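Local structure of peroxiredoxin (6KHX) at residues M1-P9 against F141-Q152; D171-V182 against W187-P196. The protein probably reduces peroxides as a typical 2-Cys peroxiredoxin of the AhpC/TSA family, using paired cysteines on neighbouring subunits. All blocks are in the same frame, centred on the assembly; numbering follows the deposited sequence.

Contact 1 (M1-P9 against F141-Q152); sequences MLLIGKPAP and FLIDKDGIVRHQ
The hairpin of strands 138-143 and 149-155 forms the edge of this chain's thioredoxin-fold sheet, and residues 1-9 run alongside the turn and the start of strand 149-155, Gly5 to Ala8 bonded to Gly147 and Val149. Gly5 N donates to Val149 O (2.9 Å). Val149 N answers with a bond to Lys6 O (3.0 Å), and Ala8 N binds Gly147 O (2.7 Å). Water 2 bridges Ala8 O and Gly147 O. Nearer the N terminus, Gln152 takes the place of a backbone partner: its OE1 accepts from Leu3 N at 3.3 Å, with an N-H...O angle of 166°. The Gln152 CG sits between the backbone N and the carbonyl carbon (chi1 64°), and the chain then extends to carry the amide there.

Apolar side chains meet beside these bonds. Val149 CG2 packs on Ala8 CB (3.9 Å), and its CG1 meets Ile4 CD1. Ala8 CB also touches Ile143 CD1 (3.6 Å). Leu3 CD1 comes obliquely to Phe141 CE2 (3.7 Å).

Strand 138-143 pairs on its other side with strand 35-40, and Tyr113 packs on Leu3, Ala8 and Phe141. Helix 163-179 lies against Leu142 and His151. His151 and Gln152 continue the sheet, antiparallel, into the second subunit.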
loop_
_atom_site.group_PDB
_atom_site.type_symbol
_atom_site.label_atom_id
_atom_site.label_comp_id
_atom_site.label_asym_id
_atom_site.label_seq_id
_atom_site.Cartn_x
_atom_site.Cartn_y
_atom_site.Cartn_z
ATOM N N MET B 1 20.763 5.349 -20.786
ATOM C CA MET B 1 19.550 4.788 -21.367
ATOM C C MET B 1 19.863 4.191 -22.748
ATOM O O MET B 1 20.775 4.659 -23.436
ATOM C CB MET B 1 18.482 5.898 -21.449
ATOM C CG MET B 1 17.313 5.670 -22.395
ATOM S SD MET B 1 16.138 4.419 -21.831
ATOM C CE MET B 1 14.883 4.509 -23.119
ATOM N N LEU B 2 19.092 3.181 -23.167
ATOM C CA LEU B 2 19.279 2.524 -24.462
ATOM C C LEU B 2 18.286 3.117 -25.451
ATOM O O LEU B 2 17.079 2.874 -25.353
ATOM C CB LEU B 2 19.107 1.012 -24.359
ATOM C CG LEU B 2 19.259 0.283 -25.697
ATOM C CD1 LEU B 2 20.602 0.574 -26.339
ATOM C CD2 LEU B 2 19.084 -1.211 -25.499
ATOM N N LEU B 3 18.793 3.887 -26.408
ATOM C CA LEU B 3 17.937 4.560 -27.363
ATOM C C LEU B 3 17.958 3.946 -28.756
ATOM O O LEU B 3 17.141 4.347 -29.591
ATOM C CB LEU B 3 18.332 6.040 -27.455
ATOM C CG LEU B 3 18.078 6.852 -26.183
ATOM C CD1 LEU B 3 18.592 8.278 -26.336
ATOM C CD2 LEU B 3 16.606 6.849 -25.821
ATOM N N ILE B 4 18.847 2.983 -29.026
ATOM C CA ILE B 4 18.943 2.403 -30.365
ATOM C C ILE B 4 17.620 1.756 -30.752
ATOM O O ILE B 4 17.069 0.927 -30.017
ATOM C CB ILE B 4 20.097 1.393 -30.441
ATOM C CG1 ILE B 4 21.421 2.090 -30.146
ATOM C CG2 ILE B 4 20.149 0.754 -31.820
ATOM C CD1 ILE B 4 21.780 3.150 -31.136
ATOM N N GLY B 5 17.114 2.122 -31.926
ATOM C CA GLY B 5 15.847 1.617 -32.401
ATOM C C GLY B 5 14.641 2.348 -31.867
ATOM O O GLY B 5 13.512 2.000 -32.239
ATOM N N LYS B 6 14.841 3.362 -31.033
ATOM C CA LYS B 6 13.781 4.123 -30.403
ATOM C C LYS B 6 13.854 5.577 -30.843
ATOM O O LYS B 6 14.916 6.056 -31.256
ATOM C CB LYS B 6 13.890 4.036 -28.875
ATOM C CG LYS B 6 13.663 2.649 -28.329
ATOM C CD LYS B 6 14.047 2.563 -26.869
ATOM C CE LYS B 6 14.041 1.119 -26.390
ATOM N NZ LYS B 6 14.711 0.990 -25.066
ATOM N N PRO B 7 12.744 6.310 -30.776
ATOM C CA PRO B 7 12.780 7.723 -31.170
ATOM C C PRO B 7 13.685 8.538 -30.257
ATOM O O PRO B 7 13.710 8.348 -29.038
ATOM C CB PRO B 7 11.316 8.168 -31.055
ATOM C CG PRO B 7 10.623 7.103 -30.288
ATOM C CD PRO B 7 11.374 5.837 -30.526
ATOM N N ALA B 8 14.447 9.440 -30.864
ATOM C CA ALA B 8 15.225 10.379 -30.082
ATOM C C ALA B 8 14.265 11.238 -29.262
ATOM O O ALA B 8 13.362 11.860 -29.837
ATOM C CB ALA B 8 16.085 11.252 -30.994
ATOM N N PRO B 9 14.436 11.319 -27.943
ATOM C CA PRO B 9 13.466 12.051 -27.122
ATOM C C PRO B 9 13.275 13.478 -27.606
ATOM O O PRO B 9 14.225 14.172 -27.971
ATOM C CB PRO B 9 14.078 11.998 -25.717
ATOM C CG PRO B 9 14.864 10.734 -25.717
ATOM C CD PRO B 9 15.431 10.613 -27.118
ATOM N N PHE B 141 24.889 11.124 -30.730
ATOM C CA PHE B 141 23.790 10.322 -31.250
ATOM C C PHE B 141 23.610 10.584 -32.735
ATOM O O PHE B 141 23.640 11.740 -33.184
ATOM C CB PHE B 141 22.462 10.610 -30.524
ATOM C CG PHE B 141 22.531 10.418 -29.039
ATOM C CD1 PHE B 141 23.066 11.404 -28.221
ATOM C CD2 PHE B 141 22.089 9.242 -28.465
ATOM C CE1 PHE B 141 23.145 11.224 -26.862
ATOM C CE2 PHE B 141 22.165 9.052 -27.102
ATOM C CZ PHE B 141 22.691 10.044 -26.298
ATOM N N LEU B 142 23.422 9.499 -33.487
ATOM C CA LEU B 142 23.015 9.556 -34.885
ATOM C C LEU B 142 21.517 9.271 -34.963
ATOM O O LEU B 142 21.058 8.211 -34.527
ATOM C CB LEU B 142 23.800 8.547 -35.720
ATOM C CG LEU B 142 23.366 8.500 -37.187
ATOM C CD1 LEU B 142 23.466 9.895 -37.803
ATOM C CD2 LEU B 142 24.178 7.484 -37.973
ATOM N N ILE B 143 20.759 10.225 -35.503
ATOM C CA ILE B 143 19.307 10.150 -35.602
ATOM C C ILE B 143 18.938 10.159 -37.079
ATOM O O ILE B 143 19.358 11.061 -37.812
ATOM C CB ILE B 143 18.645 11.329 -34.864
ATOM C CG1 ILE B 143 19.147 11.408 -33.419
ATOM C CG2 ILE B 143 17.143 11.211 -34.902
ATOM C CD1 ILE B 143 18.850 12.728 -32.748
ATOM N N ASP B 144 18.168 9.164 -37.523
ATOM C CA ASP B 144 17.825 9.103 -38.940
ATOM C C ASP B 144 16.649 10.039 -39.239
ATOM O O ASP B 144 16.144 10.753 -38.366
ATOM C CB ASP B 144 17.578 7.654 -39.386
ATOM C CG ASP B 144 16.306 7.027 -38.807
ATOM O OD1 ASP B 144 15.381 7.744 -38.361
ATOM O OD2 ASP B 144 16.236 5.775 -38.799
ATOM N N LYS B 145 16.213 10.053 -40.501
ATOM C CA LYS B 145 15.163 10.981 -40.900
ATOM C C LYS B 145 13.820 10.663 -40.253
ATOM O O LYS B 145 12.925 11.513 -40.276
ATOM C CB LYS B 145 15.021 11.006 -42.420
ATOM C CG LYS B 145 16.156 11.724 -43.126
ATOM C CD LYS B 145 15.885 11.815 -44.616
ATOM C CE LYS B 145 17.009 12.501 -45.364
ATOM N NZ LYS B 145 16.698 12.569 -46.816
ATOM N N ASP B 146 13.650 9.469 -39.691
ATOM C CA ASP B 146 12.442 9.147 -38.944
ATOM C C ASP B 146 12.530 9.557 -37.475
ATOM O O ASP B 146 11.569 9.340 -36.726
ATOM C CB ASP B 146 12.154 7.643 -39.028
ATOM C CG ASP B 146 11.790 7.183 -40.431
ATOM O OD1 ASP B 146 11.172 7.961 -41.194
ATOM O OD2 ASP B 146 12.119 6.024 -40.762
ATOM N N GLY B 147 13.654 10.133 -37.047
ATOM C CA GLY B 147 13.840 10.509 -35.661
ATOM C C GLY B 147 14.279 9.384 -34.753
ATOM O O GLY B 147 14.206 9.525 -33.528
ATOM N N ILE B 148 14.741 8.267 -35.318
ATOM C CA ILE B 148 15.137 7.079 -34.564
ATOM C C ILE B 148 16.653 7.053 -34.402
ATOM O O ILE B 148 17.400 7.334 -35.351
ATOM C CB ILE B 148 14.615 5.808 -35.259
ATOM C CG1 ILE B 148 13.091 5.896 -35.387
ATOM C CG2 ILE B 148 15.028 4.561 -34.489
ATOM C CD1 ILE B 148 12.508 4.943 -36.372
ATOM N N VAL B 149 17.107 6.719 -33.196
ATOM C CA VAL B 149 18.533 6.654 -32.889
ATOM C C VAL B 149 19.116 5.374 -33.475
ATOM O O VAL B 149 18.642 4.271 -33.182
ATOM C CB VAL B 149 18.777 6.726 -31.371
ATOM C CG1 VAL B 149 20.271 6.590 -31.058
ATOM C CG2 VAL B 149 18.229 8.030 -30.794
ATOM N N ARG B 150 20.164 5.518 -34.292
ATOM C CA ARG B 150 20.830 4.384 -34.916
ATOM C C ARG B 150 22.229 4.133 -34.380
ATOM O O ARG B 150 22.752 3.026 -34.557
ATOM C CB ARG B 150 20.915 4.589 -36.434
ATOM C CG ARG B 150 19.563 4.698 -37.099
ATOM C CD ARG B 150 18.843 3.377 -36.949
ATOM N NE ARG B 150 17.482 3.424 -37.460
ATOM C CZ ARG B 150 16.600 2.448 -37.283
ATOM N NH1 ARG B 150 16.949 1.363 -36.601
ATOM N NH2 ARG B 150 15.368 2.561 -37.772
ATOM N N HIS B 151 22.820 5.105 -33.692
ATOM C CA HIS B 151 24.170 4.984 -33.167
ATOM C C HIS B 151 24.322 5.966 -32.014
ATOM O O HIS B 151 23.882 7.116 -32.114
ATOM C CB HIS B 151 25.201 5.254 -34.270
ATOM C CG HIS B 151 26.539 5.696 -33.766
ATOM N ND1 HIS B 151 27.513 4.810 -33.359
ATOM C CD2 HIS B 151 27.074 6.933 -33.627
ATOM C CE1 HIS B 151 28.583 5.481 -32.976
ATOM N NE2 HIS B 151 28.345 6.772 -33.132
ATOM N N GLN B 152 24.948 5.514 -30.926
ATOM C CA GLN B 152 25.228 6.396 -29.806
ATOM C C GLN B 152 26.586 6.049 -29.213
ATOM O O GLN B 152 27.032 4.897 -29.256
ATOM C CB GLN B 152 24.149 6.329 -28.718
ATOM C CG GLN B 152 24.021 4.986 -28.037
ATOM C CD GLN B 152 23.079 5.041 -26.850
ATOM O OE1 GLN B 152 21.897 4.699 -26.959
ATOM N NE2 GLN B 152 23.591 5.510 -25.712
HETATM O O HOH W 1 22.732 6.914 -22.738
HETATM O O HOH W 2 12.305 11.599 -32.457
#

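Contact 2 (D171-V182 against W187-P196); sequences DALQHFELYGEV and WHKGEAAMTP
His175 NE2 donates to Glu181 OE1 (2.7 Å), and Ala193 CB of the following loop rests against both atoms. The bond lies close to the His175 ring plane and meets the carboxylate oxygen on its anti side. It ties the last turns of helix 163-179 to the chain that leaves it, just past the turn at Gly180, where phi is positive.

The imidazole is held between two rings. Trp187 CZ2 lies over one face, toward the rim, at 3.6 Å from His175 ND1. Tyr179 CD2 lies over the opposite face. The planes of His175 and Trp187 are inclined at 53°. With CG anti to the backbone N (chi1 179°), the Trp187 indole reaches back to the helix, where its CZ3 is 3.5 Å from Ala172 N and its CE3 packs on Ala172 CB. The Trp187 NE1 bonds to Glu191 O (3.0 Å), a bent bond from above the carbonyl plane that links the indole to the end of the His188-Glu191 turn.

At the Asp171 end of the helix segment, the Lys189 chain crosses Asp171 at about a right angle. Its CB lies 3.8 Å from Asp171 OD2. The charged ends stay beyond salt-bridge distance, and Asp171 is instead paired with Arg66.

At the far end, Val182 and Met194 form one antiparallel hydrogen-bonded pair, with a weak bond from Val182 N to Met194 O (2.9 Å). Val182 CG1 touches Pro196 CB (4.1 Å).

Cys183, in a Val-Cys-Pro sequence, is probably the resolving cysteine, as in other typical 2-Cys peroxiredoxins. Met194 packs on Val201 and Tyr204 of helix 198-209. Val182 and Met194 also touch Val48 and Thr51 on helix 48-58 of the second subunit, and Pro196 touches its Phe47, just before that helix.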
loop_
_atom_site.group_PDB
_atom_site.type_symbol
_atom_site.label_atom_id
_atom_site.label_comp_id
_atom_site.label_asym_id
_atom_site.label_seq_id
_atom_site.Cartn_x
_atom_site.Cartn_y
_atom_site.Cartn_z
ATOM N N ASP B 171 27.863 7.406 -43.102
ATOM C CA ASP B 171 27.960 6.741 -44.398
ATOM C C ASP B 171 27.453 5.311 -44.317
ATOM O O ASP B 171 26.789 4.832 -45.241
ATOM C CB ASP B 171 29.397 6.786 -44.922
ATOM C CG ASP B 171 29.790 8.164 -45.431
ATOM O OD1 ASP B 171 28.885 8.947 -45.808
ATOM O OD2 ASP B 171 31.003 8.467 -45.466
ATOM N N ALA B 172 27.745 4.612 -43.219
ATOM C CA ALA B 172 27.252 3.246 -43.080
ATOM C C ALA B 172 25.726 3.212 -42.998
ATOM O O ALA B 172 25.079 2.381 -43.652
ATOM C CB ALA B 172 27.876 2.583 -41.854
ATOM N N LEU B 173 25.132 4.107 -42.204
ATOM C CA LEU B 173 23.677 4.134 -42.100
ATOM C C LEU B 173 23.043 4.420 -43.455
ATOM O O LEU B 173 22.091 3.742 -43.865
ATOM C CB LEU B 173 23.229 5.176 -41.074
ATOM C CG LEU B 173 21.710 5.400 -41.079
ATOM C CD1 LEU B 173 21.000 4.133 -40.655
ATOM C CD2 LEU B 173 21.280 6.576 -40.207
ATOM N N GLN B 174 23.573 5.414 -44.173
ATOM C CA GLN B 174 23.002 5.774 -45.466
ATOM C C GLN B 174 23.193 4.657 -46.486
ATOM O O GLN B 174 22.304 4.400 -47.308
ATOM C CB GLN B 174 23.616 7.082 -45.963
ATOM C CG GLN B 174 23.122 8.301 -45.194
ATOM C CD GLN B 174 23.823 9.584 -45.594
ATOM O OE1 GLN B 174 24.791 9.565 -46.355
ATOM N NE2 GLN B 174 23.328 10.711 -45.092
ATOM N N HIS B 175 24.332 3.964 -46.439
ATOM C CA HIS B 175 24.537 2.843 -47.346
ATOM C C HIS B 175 23.540 1.726 -47.079
ATOM O O HIS B 175 22.958 1.165 -48.017
ATOM C CB HIS B 175 25.965 2.316 -47.232
ATOM C CG HIS B 175 26.275 1.236 -48.217
ATOM N ND1 HIS B 175 26.884 1.489 -49.428
ATOM C CD2 HIS B 175 26.045 -0.097 -48.183
ATOM C CE1 HIS B 175 27.021 0.357 -50.093
ATOM N NE2 HIS B 175 26.519 -0.621 -49.361
ATOM N N PHE B 176 23.322 1.386 -45.805
ATOM C CA PHE B 176 22.344 0.346 -45.502
ATOM C C PHE B 176 20.947 0.774 -45.931
ATOM O O PHE B 176 20.159 -0.042 -46.424
ATOM C CB PHE B 176 22.359 0.006 -44.010
ATOM C CG PHE B 176 21.247 -0.918 -43.596
ATOM C CD1 PHE B 176 21.309 -2.268 -43.890
ATOM C CD2 PHE B 176 20.133 -0.434 -42.932
ATOM C CE1 PHE B 176 20.288 -3.124 -43.520
ATOM C CE2 PHE B 176 19.102 -1.287 -42.558
ATOM C CZ PHE B 176 19.181 -2.632 -42.855
ATOM N N GLU B 177 20.623 2.055 -45.755
ATOM C CA GLU B 177 19.311 2.540 -46.163
ATOM C C GLU B 177 19.130 2.465 -47.674
ATOM O O GLU B 177 18.052 2.099 -48.154
ATOM C CB GLU B 177 19.106 3.965 -45.659
ATOM C CG GLU B 177 18.861 4.039 -44.163
ATOM C CD GLU B 177 18.738 5.462 -43.683
ATOM O OE1 GLU B 177 19.304 6.354 -44.345
ATOM O OE2 GLU B 177 18.055 5.691 -42.664
ATOM N N LEU B 178 20.179 2.794 -48.438
ATOM C CA LEU B 178 20.078 2.831 -49.895
ATOM C C LEU B 178 20.062 1.432 -50.499
ATOM O O LEU B 178 19.190 1.114 -51.313
ATOM C CB LEU B 178 21.235 3.638 -50.485
ATOM C CG LEU B 178 21.082 5.156 -50.593
ATOM C CD1 LEU B 178 22.403 5.800 -51.011
ATOM C CD2 LEU B 178 19.976 5.507 -51.569
ATOM N N TYR B 179 21.034 0.591 -50.139
ATOM C CA TYR B 179 21.229 -0.677 -50.826
ATOM C C TYR B 179 20.786 -1.887 -50.023
ATOM O O TYR B 179 20.784 -2.995 -50.569
ATOM C CB TYR B 179 22.702 -0.853 -51.221
ATOM C CG TYR B 179 23.253 0.323 -51.987
ATOM C CD1 TYR B 179 22.931 0.515 -53.326
ATOM C CD2 TYR B 179 24.088 1.248 -51.375
ATOM C CE1 TYR B 179 23.428 1.597 -54.035
ATOM C CE2 TYR B 179 24.589 2.337 -52.077
ATOM C CZ TYR B 179 24.256 2.502 -53.405
ATOM O OH TYR B 179 24.751 3.575 -54.108
ATOM N N GLY B 180 20.387 -1.713 -48.764
ATOM C CA GLY B 180 20.034 -2.859 -47.951
ATOM C C GLY B 180 21.187 -3.765 -47.589
ATOM O O GLY B 180 20.957 -4.861 -47.065
ATOM N N GLU B 181 22.417 -3.349 -47.871
ATOM C CA GLU B 181 23.607 -4.101 -47.505
ATOM C C GLU B 181 24.063 -3.694 -46.109
ATOM O O GLU B 181 24.111 -2.502 -45.788
ATOM C CB GLU B 181 24.726 -3.842 -48.516
ATOM C CG GLU B 181 24.429 -4.315 -49.933
ATOM C CD GLU B 181 25.508 -3.905 -50.927
ATOM O OE1 GLU B 181 26.257 -2.949 -50.642
ATOM O OE2 GLU B 181 25.609 -4.542 -51.996
ATOM N N VAL B 182 24.392 -4.676 -45.281
ATOM C CA VAL B 182 24.918 -4.366 -43.958
ATOM C C VAL B 182 26.403 -4.053 -44.086
ATOM O O VAL B 182 27.104 -4.591 -44.952
ATOM C CB VAL B 182 24.644 -5.519 -42.969
ATOM C CG1 VAL B 182 23.149 -5.704 -42.795
ATOM C CG2 VAL B 182 25.279 -6.812 -43.442
ATOM N N TRP B 187 34.147 -0.657 -42.278
ATOM C CA TRP B 187 33.681 -0.274 -43.601
ATOM C C TRP B 187 33.737 1.239 -43.784
ATOM O O TRP B 187 33.412 2.010 -42.875
ATOM C CB TRP B 187 32.260 -0.788 -43.823
ATOM C CG TRP B 187 31.694 -0.415 -45.160
ATOM C CD1 TRP B 187 31.752 -1.149 -46.312
ATOM C CD2 TRP B 187 30.961 0.773 -45.478
ATOM N NE1 TRP B 187 31.112 -0.481 -47.331
ATOM C CE2 TRP B 187 30.615 0.699 -46.844
ATOM C CE3 TRP B 187 30.565 1.895 -44.741
ATOM C CZ2 TRP B 187 29.898 1.702 -47.488
ATOM C CZ3 TRP B 187 29.854 2.896 -45.383
ATOM C CH2 TRP B 187 29.529 2.793 -46.744
ATOM N N HIS B 188 34.154 1.658 -44.978
ATOM C CA HIS B 188 34.143 3.055 -45.382
ATOM C C HIS B 188 33.443 3.174 -46.725
ATOM O O HIS B 188 33.318 2.201 -47.471
ATOM C CB HIS B 188 35.561 3.653 -45.474
ATOM C CG HIS B 188 36.245 3.809 -44.151
ATOM N ND1 HIS B 188 36.897 2.771 -43.518
ATOM C CD2 HIS B 188 36.380 4.888 -43.342
ATOM C CE1 HIS B 188 37.401 3.203 -42.374
ATOM N NE2 HIS B 188 37.101 4.484 -42.244
ATOM N N LYS B 189 32.980 4.385 -47.019
ATOM C CA LYS B 189 32.276 4.625 -48.270
ATOM C C LYS B 189 33.178 4.275 -49.446
ATOM O O LYS B 189 34.348 4.666 -49.490
ATOM C CB LYS B 189 31.815 6.080 -48.349
ATOM C CG LYS B 189 30.814 6.356 -49.461
ATOM C CD LYS B 189 30.198 7.742 -49.311
ATOM C CE LYS B 189 29.113 7.993 -50.348
ATOM N NZ LYS B 189 28.468 9.326 -50.159
ATOM N N GLY B 190 32.635 3.493 -50.380
ATOM C CA GLY B 190 33.359 3.012 -51.533
ATOM C C GLY B 190 33.862 1.586 -51.417
ATOM O O GLY B 190 34.165 0.965 -52.444
ATOM N N GLU B 191 33.939 1.045 -50.206
ATOM C CA GLU B 191 34.377 -0.329 -50.024
ATOM C C GLU B 191 33.190 -1.282 -50.116
ATOM O O GLU B 191 32.026 -0.873 -50.162
ATOM C CB GLU B 191 35.108 -0.493 -48.690
ATOM C CG GLU B 191 36.370 0.353 -48.575
ATOM C CD GLU B 191 37.006 0.278 -47.201
ATOM O OE1 GLU B 191 36.580 -0.571 -46.384
ATOM O OE2 GLU B 191 37.943 1.067 -46.943
ATOM N N ALA B 192 33.506 -2.574 -50.151
ATOM C CA ALA B 192 32.480 -3.590 -50.335
ATOM C C ALA B 192 31.665 -3.775 -49.062
ATOM O O ALA B 192 32.221 -4.000 -47.982
ATOM C CB ALA B 192 33.118 -4.917 -50.742
ATOM N N ALA B 193 30.339 -3.676 -49.191
ATOM C CA ALA B 193 29.442 -4.005 -48.090
ATOM C C ALA B 193 29.084 -5.484 -48.166
ATOM O O ALA B 193 29.868 -6.280 -48.692
ATOM C CB ALA B 193 28.193 -3.128 -48.112
ATOM N N MET B 194 27.912 -5.873 -47.670
ATOM C CA MET B 194 27.595 -7.290 -47.565
ATOM C C MET B 194 26.092 -7.508 -47.645
ATOM O O MET B 194 25.311 -6.716 -47.110
ATOM C CB MET B 194 28.140 -7.867 -46.254
ATOM C CG MET B 194 27.795 -9.324 -46.007
ATOM S SD MET B 194 28.313 -9.816 -44.357
ATOM C CE MET B 194 29.846 -8.901 -44.246
ATOM N N THR B 195 25.698 -8.587 -48.317
ATOM C CA THR B 195 24.303 -9.007 -48.354
ATOM C C THR B 195 23.943 -9.768 -47.080
ATOM O O THR B 195 24.590 -10.771 -46.762
ATOM C CB THR B 195 24.054 -9.895 -49.569
ATOM O OG1 THR B 195 24.298 -9.146 -50.764
ATOM C CG2 THR B 195 22.631 -10.416 -49.575
ATOM N N PRO B 196 22.899 -9.357 -46.354
ATOM C CA PRO B 196 22.544 -10.070 -45.118
ATOM C C PRO B 196 21.905 -11.425 -45.378
ATOM O O PRO B 196 20.690 -11.592 -45.230
ATOM C CB PRO B 196 21.569 -9.107 -44.428
ATOM C CG PRO B 196 20.981 -8.304 -45.531
ATOM C CD PRO B 196 22.079 -8.148 -46.552
#

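In the fold
From the N terminus, residues 1-9 precede strand 13-17 and pair with the hairpin at 141-152, 132 residues later, so contact 1 closes a loop holding most of the thioredoxin-fold core. The chain then leaves strand 149-155 and enters helix 163-179, whose last turns begin contact 2. Contact 2 closes only a short loop, folding residues 187-196 back on that helix before helix 198-209. The two follow in series, neither nested nor crossed. They meet where Leu173 of the helix packs on Leu142 and Arg150 of the hairpin. Contact 1 thus ties the N terminus to the sheet, contact 2 ties the C-terminal arm to the helix, and both reach the second subunit.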